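Long-range contacts in SnoaL-like domain-containing protein (Burkholderia xenovorans LB400, PDB 3FGY), which is of unknown function but has the NTF2-like, SnoaL-type fold, a curved sheet wrapped round a pocket, and probably binds a small molecule there: residues 32-37 and 112-117; 37-42 and 119-124; 79-84 and 104-109; 85-90 and 98-103. All coordinates share one frame; numbering follows the deposited sequence. Where two conformers were deposited one is given.

Contact 1: residues 32-37 and 112-117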
# COMPACT_ATOMS: atom_id res chain seq x y z
N GLU A 32 -14.00 -19.64 0.10
CA GLU A 32 -13.73 -20.58 -0.98
C GLU A 32 -13.37 -19.85 -2.28
O GLU A 32 -12.60 -20.35 -3.08
CB GLU A 32 -14.90 -21.55 -1.16
CG GLU A 32 -14.93 -22.62 -0.06
N ASP A 33 -13.89 -18.65 -2.46
CA ASP A 33 -13.61 -17.83 -3.63
C ASP A 33 -12.56 -16.76 -3.31
O ASP A 33 -12.51 -15.71 -3.97
CB ASP A 33 -14.91 -17.16 -4.13
CG ASP A 33 -15.66 -16.42 -3.03
OD1 ASP A 33 -15.36 -16.66 -1.83
OD2 ASP A 33 -16.56 -15.61 -3.36
N ILE A 34 -11.70 -17.03 -2.32
CA ILE A 34 -10.67 -16.06 -1.92
C ILE A 34 -9.84 -15.63 -3.13
O ILE A 34 -9.49 -16.44 -3.96
CB ILE A 34 -9.76 -16.62 -0.79
CG1 ILE A 34 -8.77 -15.56 -0.32
CG2 ILE A 34 -9.03 -17.87 -1.25
CD1 ILE A 34 -8.14 -15.85 1.05
N GLU A 35 -9.58 -14.33 -3.25
CA GLU A 35 -8.79 -13.74 -4.31
C GLU A 35 -7.61 -13.03 -3.66
O GLU A 35 -7.83 -12.24 -2.76
CB GLU A 35 -9.67 -12.70 -4.99
CG GLU A 35 -9.02 -11.92 -6.07
CD GLU A 35 -9.95 -10.85 -6.58
OE1 GLU A 35 -10.02 -9.76 -5.95
OE2 GLU A 35 -10.62 -11.10 -7.59
N TRP A 36 -6.38 -13.32 -4.10
CA TRP A 36 -5.18 -12.67 -3.57
C TRP A 36 -4.38 -12.13 -4.73
O TRP A 36 -3.81 -12.88 -5.55
CB TRP A 36 -4.38 -13.68 -2.74
CG TRP A 36 -3.17 -13.22 -1.99
CD1 TRP A 36 -2.38 -12.11 -2.23
CD2 TRP A 36 -2.58 -13.90 -0.88
NE1 TRP A 36 -1.34 -12.07 -1.31
CE2 TRP A 36 -1.43 -13.15 -0.49
CE3 TRP A 36 -2.90 -15.06 -0.18
CZ2 TRP A 36 -0.63 -13.54 0.56
CZ3 TRP A 36 -2.12 -15.43 0.86
CH2 TRP A 36 -0.99 -14.69 1.22
N ILE A 37 -4.33 -10.80 -4.79
CA ILE A 37 -3.71 -10.08 -5.89
C ILE A 37 -2.33 -9.57 -5.50
O ILE A 37 -2.18 -8.87 -4.49
CB ILE A 37 -4.61 -8.88 -6.33
CG1 ILE A 37 -6.03 -9.34 -6.73
CG2 ILE A 37 -3.93 -8.09 -7.44
CD1 ILE A 37 -6.99 -8.19 -7.04
N SER A 112 -16.97 -13.83 8.27
CA SER A 112 -15.91 -14.35 9.13
C SER A 112 -14.78 -15.05 8.36
O SER A 112 -13.97 -15.77 8.97
CB SER A 112 -16.50 -15.27 10.21
OG SER A 112 -17.57 -14.62 10.86
N LYS A 113 -14.69 -14.78 7.06
CA LYS A 113 -13.68 -15.36 6.20
C LYS A 113 -12.96 -14.24 5.43
O LYS A 113 -13.59 -13.28 4.98
CB LYS A 113 -14.33 -16.28 5.17
CG LYS A 113 -15.12 -17.43 5.74
CD LYS A 113 -14.25 -18.63 6.07
CE LYS A 113 -15.10 -19.84 6.43
NZ LYS A 113 -14.30 -21.10 6.49
N VAL A 114 -11.66 -14.39 5.26
CA VAL A 114 -10.92 -13.53 4.36
C VAL A 114 -11.36 -13.80 2.92
O VAL A 114 -11.29 -14.95 2.46
CB VAL A 114 -9.40 -13.73 4.49
CG1 VAL A 114 -8.67 -12.88 3.44
CG2 VAL A 114 -8.95 -13.40 5.92
N THR A 115 -11.84 -12.76 2.24
CA THR A 115 -12.39 -12.91 0.90
C THR A 115 -11.56 -12.28 -0.21
O THR A 115 -11.55 -12.79 -1.33
CB THR A 115 -13.84 -12.35 0.82
OG1 THR A 115 -13.83 -10.91 0.95
CG2 THR A 115 -14.70 -12.98 1.92
N SER A 116 -10.88 -11.16 0.07
CA SER A 116 -10.05 -10.49 -0.94
C SER A 116 -8.83 -9.93 -0.25
O SER A 116 -8.93 -9.38 0.86
CB SER A 116 -10.80 -9.32 -1.58
OG SER A 116 -11.96 -9.78 -2.25
N ILE A 117 -7.69 -10.09 -0.91
CA ILE A 117 -6.44 -9.52 -0.47
C ILE A 117 -5.83 -8.85 -1.69
O ILE A 117 -5.80 -9.43 -2.77
CB ILE A 117 -5.46 -10.62 0.00
CG1 ILE A 117 -6.06 -11.40 1.18
CG2 ILE A 117 -4.04 -10.07 0.32
CD1 ILE A 117 -5.34 -12.68 1.45
O HOH W 1 -13.25 -12.99 -3.36
O HOH W 2 -8.47 -8.95 -4.11

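Contact 2: residues 37-42 and 119-124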
# COMPACT_ATOMS: atom_id res chain seq x y z
N ILE A 37 -4.33 -10.80 -4.79
CA ILE A 37 -3.71 -10.08 -5.89
C ILE A 37 -2.33 -9.57 -5.50
O ILE A 37 -2.18 -8.87 -4.49
CB ILE A 37 -4.61 -8.88 -6.33
CG1 ILE A 37 -6.03 -9.34 -6.73
CG2 ILE A 37 -3.93 -8.09 -7.44
CD1 ILE A 37 -6.99 -8.19 -7.04
N ILE A 38 -1.33 -9.91 -6.31
CA ILE A 38 0.04 -9.54 -6.07
C ILE A 38 0.54 -8.81 -7.32
O ILE A 38 0.54 -9.37 -8.41
CB ILE A 38 0.90 -10.79 -5.77
CG1 ILE A 38 0.34 -11.52 -4.54
CG2 ILE A 38 2.37 -10.36 -5.57
CD1 ILE A 38 1.22 -12.70 -4.10
N PRO A 39 0.93 -7.53 -7.17
CA PRO A 39 1.34 -6.77 -8.34
C PRO A 39 2.80 -7.03 -8.74
O PRO A 39 3.54 -7.73 -8.02
CB PRO A 39 1.19 -5.32 -7.88
CG PRO A 39 1.57 -5.34 -6.47
CD PRO A 39 1.04 -6.71 -5.95
N GLY A 40 3.19 -6.43 -9.87
CA GLY A 40 4.56 -6.42 -10.33
C GLY A 40 4.91 -7.51 -11.34
O GLY A 40 4.03 -8.12 -11.95
N GLU A 41 6.22 -7.75 -11.49
CA GLU A 41 6.77 -8.77 -12.41
C GLU A 41 7.85 -9.52 -11.67
O GLU A 41 9.01 -9.07 -11.55
CB GLU A 41 7.33 -8.10 -13.65
CG GLU A 41 6.30 -7.27 -14.40
CD GLU A 41 6.85 -6.63 -15.63
OE1 GLU A 41 8.04 -6.86 -15.99
OE2 GLU A 41 6.07 -5.88 -16.25
N TRP A 42 7.42 -10.63 -11.07
CA TRP A 42 8.26 -11.45 -10.23
C TRP A 42 7.47 -12.75 -10.05
O TRP A 42 6.30 -12.82 -10.44
CB TRP A 42 8.59 -10.77 -8.91
CG TRP A 42 7.46 -10.46 -7.97
CD1 TRP A 42 6.36 -9.64 -8.20
CD2 TRP A 42 7.36 -10.87 -6.61
NE1 TRP A 42 5.60 -9.55 -7.06
CE2 TRP A 42 6.16 -10.33 -6.08
CE3 TRP A 42 8.14 -11.69 -5.79
CZ2 TRP A 42 5.77 -10.54 -4.77
CZ3 TRP A 42 7.72 -11.91 -4.49
CH2 TRP A 42 6.57 -11.31 -3.98
N GLU A 119 -2.07 -6.85 -2.34
CA GLU A 119 -0.82 -6.32 -1.84
C GLU A 119 -0.37 -5.05 -2.58
O GLU A 119 -0.50 -4.94 -3.81
CB GLU A 119 0.31 -7.35 -1.97
CG GLU A 119 0.03 -8.71 -1.40
CD GLU A 119 1.28 -9.59 -1.36
OE1 GLU A 119 2.42 -9.08 -1.64
OE2 GLU A 119 1.14 -10.79 -1.05
N TYR A 120 0.23 -4.16 -1.80
CA TYR A 120 0.87 -2.96 -2.29
C TYR A 120 2.32 -3.06 -1.77
O TYR A 120 2.55 -3.01 -0.58
CB TYR A 120 0.18 -1.71 -1.79
CG TYR A 120 -1.28 -1.61 -2.21
CD1 TYR A 120 -2.26 -2.34 -1.54
CD2 TYR A 120 -1.70 -0.78 -3.25
CE1 TYR A 120 -3.61 -2.24 -1.89
CE2 TYR A 120 -3.04 -0.69 -3.60
CZ TYR A 120 -3.99 -1.41 -2.95
OH TYR A 120 -5.35 -1.32 -3.26
N ILE A 121 3.26 -3.22 -2.71
CA ILE A 121 4.63 -3.57 -2.41
C ILE A 121 5.60 -2.79 -3.31
O ILE A 121 5.18 -2.10 -4.24
CB ILE A 121 4.85 -5.10 -2.58
CG1 ILE A 121 4.64 -5.51 -4.04
CG2 ILE A 121 3.94 -5.89 -1.58
CD1 ILE A 121 4.80 -6.98 -4.26
N ASP A 122 6.89 -2.88 -3.01
CA ASP A 122 7.92 -2.27 -3.85
C ASP A 122 8.20 -3.18 -5.04
O ASP A 122 9.13 -3.99 -5.04
CB ASP A 122 9.20 -2.02 -3.04
CG ASP A 122 10.15 -1.04 -3.70
OD1 ASP A 122 10.09 -0.87 -4.94
OD2 ASP A 122 10.98 -0.45 -2.94
N THR A 123 7.35 -3.05 -6.06
CA THR A 123 7.44 -3.94 -7.23
C THR A 123 8.78 -3.81 -7.99
O THR A 123 9.30 -4.77 -8.55
CB THR A 123 6.23 -3.73 -8.17
OG1 THR A 123 6.08 -2.35 -8.48
CG2 THR A 123 4.92 -4.24 -7.58
N LEU A 124 9.32 -2.60 -8.08
CA LEU A 124 10.65 -2.41 -8.70
C LEU A 124 11.72 -3.21 -7.96
O LEU A 124 12.51 -3.91 -8.55
CB LEU A 124 11.01 -0.93 -8.71
CG LEU A 124 12.37 -0.59 -9.32
CD1 LEU A 124 12.53 -1.16 -10.76
CD2 LEU A 124 12.64 0.89 -9.29
O HOH W 3 7.73 -6.87 -9.22

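Contact 3: residues 79-84 and 104-109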
# COMPACT_ATOMS: atom_id res chain seq x y z
N GLY A 79 -15.19 -0.97 8.91
CA GLY A 79 -16.17 -1.69 8.14
C GLY A 79 -15.73 -3.12 7.94
O GLY A 79 -15.34 -3.79 8.90
N GLU A 80 -15.76 -3.58 6.69
CA GLU A 80 -15.37 -4.94 6.36
C GLU A 80 -13.89 -5.02 5.97
O GLU A 80 -13.41 -6.06 5.53
CB GLU A 80 -16.26 -5.51 5.24
CG GLU A 80 -16.00 -4.97 3.83
CD GLU A 80 -17.01 -5.48 2.80
OE1 GLU A 80 -17.90 -6.27 3.17
OE2 GLU A 80 -16.91 -5.07 1.63
N ARG A 81 -13.16 -3.93 6.14
CA ARG A 81 -11.79 -3.83 5.67
C ARG A 81 -10.78 -3.87 6.82
O ARG A 81 -11.02 -3.29 7.87
CB ARG A 81 -11.63 -2.53 4.88
CG ARG A 81 -12.62 -2.41 3.71
CD ARG A 81 -12.11 -3.15 2.50
NE ARG A 81 -11.17 -2.35 1.69
CZ ARG A 81 -10.27 -2.88 0.86
NH1 ARG A 81 -10.12 -4.19 0.73
NH2 ARG A 81 -9.48 -2.08 0.16
N VAL A 82 -9.68 -4.58 6.60
CA VAL A 82 -8.53 -4.59 7.48
C VAL A 82 -7.32 -4.36 6.59
O VAL A 82 -7.05 -5.14 5.69
CB VAL A 82 -8.39 -5.94 8.24
CG1 VAL A 82 -7.24 -5.89 9.19
CG2 VAL A 82 -9.66 -6.25 9.02
N LEU A 83 -6.64 -3.24 6.79
CA LEU A 83 -5.40 -2.98 6.09
C LEU A 83 -4.27 -3.26 7.05
O LEU A 83 -4.25 -2.77 8.19
CB LEU A 83 -5.38 -1.56 5.56
CG LEU A 83 -5.96 -1.44 4.15
CD1 LEU A 83 -7.42 -1.91 4.03
CD2 LEU A 83 -5.75 0.01 3.63
N VAL A 84 -3.34 -4.11 6.62
CA VAL A 84 -2.20 -4.53 7.40
C VAL A 84 -0.97 -3.82 6.85
O VAL A 84 -0.66 -3.97 5.66
CB VAL A 84 -2.02 -6.06 7.38
CG1 VAL A 84 -0.93 -6.45 8.37
CG2 VAL A 84 -3.35 -6.79 7.73
N VAL A 104 1.66 -2.87 2.23
CA VAL A 104 0.31 -2.92 2.78
C VAL A 104 -0.44 -4.10 2.16
O VAL A 104 -0.41 -4.32 0.95
CB VAL A 104 -0.45 -1.61 2.49
CG1 VAL A 104 -1.96 -1.73 2.88
CG2 VAL A 104 0.23 -0.42 3.21
N PHE A 105 -1.14 -4.86 3.02
CA PHE A 105 -2.08 -5.87 2.55
C PHE A 105 -3.47 -5.32 2.86
O PHE A 105 -3.79 -5.05 4.01
CB PHE A 105 -1.90 -7.21 3.28
CG PHE A 105 -0.75 -8.03 2.78
CD1 PHE A 105 0.42 -7.42 2.30
CD2 PHE A 105 -0.82 -9.41 2.78
CE1 PHE A 105 1.50 -8.18 1.87
CE2 PHE A 105 0.26 -10.17 2.35
CZ PHE A 105 1.42 -9.56 1.90
N ALA A 106 -4.26 -5.11 1.83
CA ALA A 106 -5.62 -4.57 1.97
C ALA A 106 -6.55 -5.76 1.87
O ALA A 106 -6.62 -6.44 0.83
CB ALA A 106 -5.94 -3.55 0.89
N ILE A 107 -7.22 -6.02 2.98
CA ILE A 107 -8.01 -7.23 3.15
C ILE A 107 -9.49 -6.88 3.35
O ILE A 107 -9.82 -5.91 4.04
CB ILE A 107 -7.47 -8.11 4.30
CG1 ILE A 107 -5.99 -8.44 4.04
CG2 ILE A 107 -8.29 -9.37 4.45
CD1 ILE A 107 -5.33 -9.20 5.12
N THR A 108 -10.36 -7.69 2.74
CA THR A 108 -11.80 -7.63 2.96
C THR A 108 -12.21 -8.94 3.63
O THR A 108 -11.82 -10.03 3.18
CB THR A 108 -12.58 -7.45 1.65
OG1 THR A 108 -12.12 -6.26 0.99
CG2 THR A 108 -14.09 -7.36 1.92
N VAL A 109 -12.95 -8.82 4.74
CA VAL A 109 -13.46 -9.96 5.48
C VAL A 109 -14.98 -9.91 5.39
O VAL A 109 -15.58 -8.86 5.64
CB VAL A 109 -13.08 -9.89 6.95
CG1 VAL A 109 -13.70 -11.09 7.74
CG2 VAL A 109 -11.56 -9.77 7.11
O HOH W 4 -8.14 -5.31 -1.20

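Contact 4: residues 85-90 and 98-103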
# COMPACT_ATOMS: atom_id res chain seq x y z
N VAL A 85 -0.28 -3.06 7.70
CA VAL A 85 0.83 -2.22 7.31
C VAL A 85 2.11 -2.77 7.93
O VAL A 85 2.17 -2.93 9.14
CB VAL A 85 0.63 -0.75 7.77
CG1 VAL A 85 1.75 0.14 7.24
CG2 VAL A 85 -0.76 -0.26 7.28
N GLY A 86 3.09 -3.09 7.11
CA GLY A 86 4.29 -3.72 7.66
C GLY A 86 5.54 -3.52 6.84
O GLY A 86 5.56 -2.76 5.88
N PHE A 87 6.57 -4.22 7.27
CA PHE A 87 7.90 -4.08 6.68
C PHE A 87 8.56 -5.44 6.73
O PHE A 87 8.44 -6.17 7.73
CB PHE A 87 8.71 -3.00 7.41
CG PHE A 87 10.14 -2.91 6.98
CD1 PHE A 87 10.52 -2.16 5.88
CD2 PHE A 87 11.12 -3.58 7.68
CE1 PHE A 87 11.87 -2.09 5.49
CE2 PHE A 87 12.43 -3.52 7.31
CZ PHE A 87 12.81 -2.77 6.21
N ALA A 88 9.21 -5.82 5.64
CA ALA A 88 9.91 -7.09 5.53
C ALA A 88 11.31 -6.89 5.01
O ALA A 88 11.57 -5.94 4.26
CB ALA A 88 9.18 -8.06 4.56
N THR A 89 12.18 -7.80 5.40
CA THR A 89 13.46 -7.96 4.75
C THR A 89 13.50 -9.38 4.17
O THR A 89 12.85 -10.30 4.67
CB THR A 89 14.63 -7.74 5.71
OG1 THR A 89 14.57 -8.69 6.78
CG2 THR A 89 14.59 -6.32 6.29
N GLY A 90 14.20 -9.56 3.06
CA GLY A 90 14.24 -10.86 2.45
C GLY A 90 15.43 -11.15 1.58
O GLY A 90 16.27 -10.28 1.32
N THR A 98 19.21 -9.60 -2.03
CA THR A 98 18.47 -9.21 -0.84
C THR A 98 17.52 -8.02 -1.15
O THR A 98 17.71 -7.30 -2.13
CB THR A 98 19.43 -8.89 0.33
OG1 THR A 98 20.22 -7.72 0.01
CG2 THR A 98 20.36 -10.09 0.65
N PHE A 99 16.50 -7.80 -0.31
CA PHE A 99 15.64 -6.65 -0.45
C PHE A 99 15.00 -6.30 0.87
O PHE A 99 15.01 -7.10 1.81
CB PHE A 99 14.53 -6.92 -1.49
CG PHE A 99 13.62 -8.06 -1.12
CD1 PHE A 99 12.48 -7.82 -0.37
CD2 PHE A 99 13.94 -9.34 -1.49
CE1 PHE A 99 11.64 -8.86 -0.01
CE2 PHE A 99 13.10 -10.39 -1.16
CZ PHE A 99 11.96 -10.16 -0.40
N GLU A 100 14.46 -5.09 0.90
CA GLU A 100 13.59 -4.67 1.99
C GLU A 100 12.29 -4.18 1.31
O GLU A 100 12.29 -3.79 0.12
CB GLU A 100 14.33 -3.71 2.95
CG GLU A 100 15.70 -4.32 3.38
CD GLU A 100 16.42 -3.77 4.65
OE1 GLU A 100 16.27 -2.61 5.03
OE2 GLU A 100 17.20 -4.55 5.24
N ASP A 101 11.17 -4.26 2.00
CA ASP A 101 9.86 -3.99 1.37
C ASP A 101 8.98 -3.39 2.45
O ASP A 101 8.76 -4.03 3.46
CB ASP A 101 9.22 -5.29 0.83
CG ASP A 101 7.99 -5.04 -0.08
OD1 ASP A 101 7.89 -3.96 -0.67
OD2 ASP A 101 7.11 -5.94 -0.20
N ASP A 102 8.56 -2.14 2.24
CA ASP A 102 7.43 -1.55 2.98
C ASP A 102 6.17 -1.92 2.23
O ASP A 102 6.04 -1.67 1.02
CB ASP A 102 7.54 -0.04 3.12
CG ASP A 102 8.45 0.34 4.27
OD1 ASP A 102 7.98 0.40 5.41
OD2 ASP A 102 9.64 0.56 4.01
N TRP A 103 5.24 -2.56 2.93
CA TRP A 103 4.07 -3.12 2.29
C TRP A 103 2.74 -2.82 3.01
O TRP A 103 2.70 -2.60 4.23
CB TRP A 103 4.22 -4.63 2.12
CG TRP A 103 4.63 -5.37 3.36
CD1 TRP A 103 5.90 -5.74 3.73
CD2 TRP A 103 3.76 -5.84 4.42
NE1 TRP A 103 5.87 -6.41 4.94
CE2 TRP A 103 4.57 -6.49 5.38
CE3 TRP A 103 2.38 -5.78 4.64
CZ2 TRP A 103 4.05 -7.08 6.54
CZ3 TRP A 103 1.85 -6.39 5.81
CH2 TRP A 103 2.69 -7.01 6.74
O HOH W 5 5.31 0.07 5.95

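Contact 1: residues 32-37 and 112-117
D33 and T115 meet through a water that donates to both carbonyl oxygens, a bridge beside the corner the chain turns at 32 and 33. Next, I34 brings its CD1 methyl to 3.8 Å from V114 CG1; with CG1 anti to the backbone N (chi1 -176°), that branch is carried across to V114, and a branched aliphatic side chain suits this buried place. Pairing proper begins at E35. Its N donates to T115 O from above the carbonyl plane, a rather long bond of 3.2 Å, whereas its O receives I117 N at 2.8 Å. The E35 side chain runs out on the same face as S116, where a charged group can stay partly in solvent. W36 turns to the other face. There the CG2 methyl of I117 makes a CH-pi contact over the pyrrole part of the indole, 3.8 Å from the five-membered ring centroid, while I117 CD1 packs 3.8 Å from W36 CE3; the two branches of isoleucine let one residue cover both parts of the indole. I37 N closes the parallel pairing on I117 O at 2.8 Å. Beyond the pair, W36 packs on L54, L57 and L58 of helix 50-64, F14 of helix 5-20 lies against I34, V114 and I117, and the classic bulge of T115 and S116 opposite T108 joins strand 113-120 to strand 98-110.

Contact 2: residues 37-42 and 119-124
The C-terminal ends of two parallel strands of the NTF2-like sheet, beside its probable pocket, are where I38 and E119 lie side by side, at the point where the strands diverge. The last backbone bond between them is nearly straight, E119 N to I37 O at 3.0 Å with 174° at the hydrogen. I38 sets CD1 3.6 Å from E119 OE2, its aliphatic branch running alongside the carboxylate. That carboxylate is buried but not without partners: OE2 accepts from W36 NE1, and OE1 bonds an unidentified molecule, probably from the crystallisation liquor, though such molecules often mark pockets, and a ligand site here would be consistent with a cone-shaped fold of this kind. Past the strands, P39, whose ring has no N-H to offer a further strand partner, puts CD 3.2 Å from E119 O and CG 3.9 Å from I121 CG1. G40 suits its place because its backbone angles are unfavourable for other residues and T123 CG2 lies only 3.5 Å from its CA. W42 folds back so that NE1 donates in the indole plane to P39 O at 2.9 Å, which helps hold the ring while I121 CD1 approaches CZ2 obliquely at 3.7 Å. T123 opens helix 123-129, with D122 at its N-cap, and T123 OG1 bonds D122 of the second subunit.

Contact 3: residues 79-84 and 104-109
R81 and T108 face each other in a beta hairpin of strands 81-92 and 98-110, two long antiparallel neighbours in the curved sheet of the NTF2-like fold. The backbone supplies the regular part. V82 pairs with I107 and V84 with F105 as hydrogen-bonded pairs, each through two N-H to O bonds, such as V84 N to F105 O at 2.8 Å, and V109 N to E80 O adds a further bond at the open end. In the non-hydrogen-bonded pairs, R81 with T108 and L83 with A106, CA hydrogens point at carbonyl oxygens instead.

Apolar packing divides between the two faces. V82 and I107 lie on the face that packs on V11 of helix 5-20; on that face V82 and V84 also touch side chains of the adjacent strand 65-78. V84 CG2 meets I107 CD1 at 4.1 Å, and beta-branched residues suit extended backbone here. On the other face L83 bends its CD1 over A106, 3.8 Å from CB, the small alanine accepting the leucine closely; L83 also meets its own counterpart in the second subunit.

Polar side chains gather toward the open end of the hairpin. In the conformer given, E80 rests its aliphatic CG on T108 CG2 at 3.6 Å, while its carboxylate forms a salt bridge with R110. R81, bent at chi2 and chi3 (-83° and -84°), curls back over the strand pair, and its NE pairs with E74 of the second subunit. A water lying in the guanidinium plane accepts from NH1 and donates to A106 O. The same NH1 also donates to T108 OG1 at 2.9 Å, with the hydroxyl tilted 23° out of that plane.

Contact 4: residues 85-90 and 98-103
W103 lies flat across G86, with the backbone of the glycine under the indole: G86 CA stands 3.6 Å from the centroid of the six-membered ring, only 13° off its normal. The ring gets there because CG sits between the backbone N and the carbonyl carbon (chi1 50°), which folds it over the partner strand. Glycine suits the place, since a CB would run into the ring. F99 repeats the scheme with G90, whose CA is 3.9 Å from the phenyl centroid and over its face. A88, on the same face, has its CB 3.7 Å from W103 NE1, a small side chain between two large rings. These pairs belong to the half of the antiparallel hairpin 81-92/98-110 nearer its turn, in which G86 with W103, A88 with D101 and G90 with F99 are the hydrogen-bonded pairs, each joined by two backbone bonds. On the opposite face F87 presents its ring edge to acidic neighbours. D102 OD2 approaches CD1 at 3.4 Å and, in the conformer given, E100 OE1 lies in the ring plane 3.7 Å from CZ, its carboxylate perpendicular to the phenyl; a ring edge, slightly positive, tolerates such oxygens. A water donates to both D102 OD1 and G86 O. D101, on the W103 side, leads away from the hairpin to accept from D122 N through OD1, while F99 packs on L126 and A129 of helix 123-129.

How the contacts relate
All four contacts belong to one mixed sheet, in which strands 34-38, 113-120, 98-110 and 81-92 lie side by side. Contacts 1 and 2 share the first two of these and the residue I37, their centres about 18 Å apart; contacts 3 and 4, with centres also about 18 Å apart, divide the hairpin of the last two. Along the chain, the hairpin falls wholly between the halves of the parallel pair. Contact 1 neighbours contact 3, with centres about 10 Å apart, and contact 2 neighbours contact 4, at about 12 Å between centres, whereas contacts 1 and 4 do not touch. Contacts 2, 3 and 4 also reach the second subunit, so this sheet both lines the probable pocket and contributes to the dimer contact.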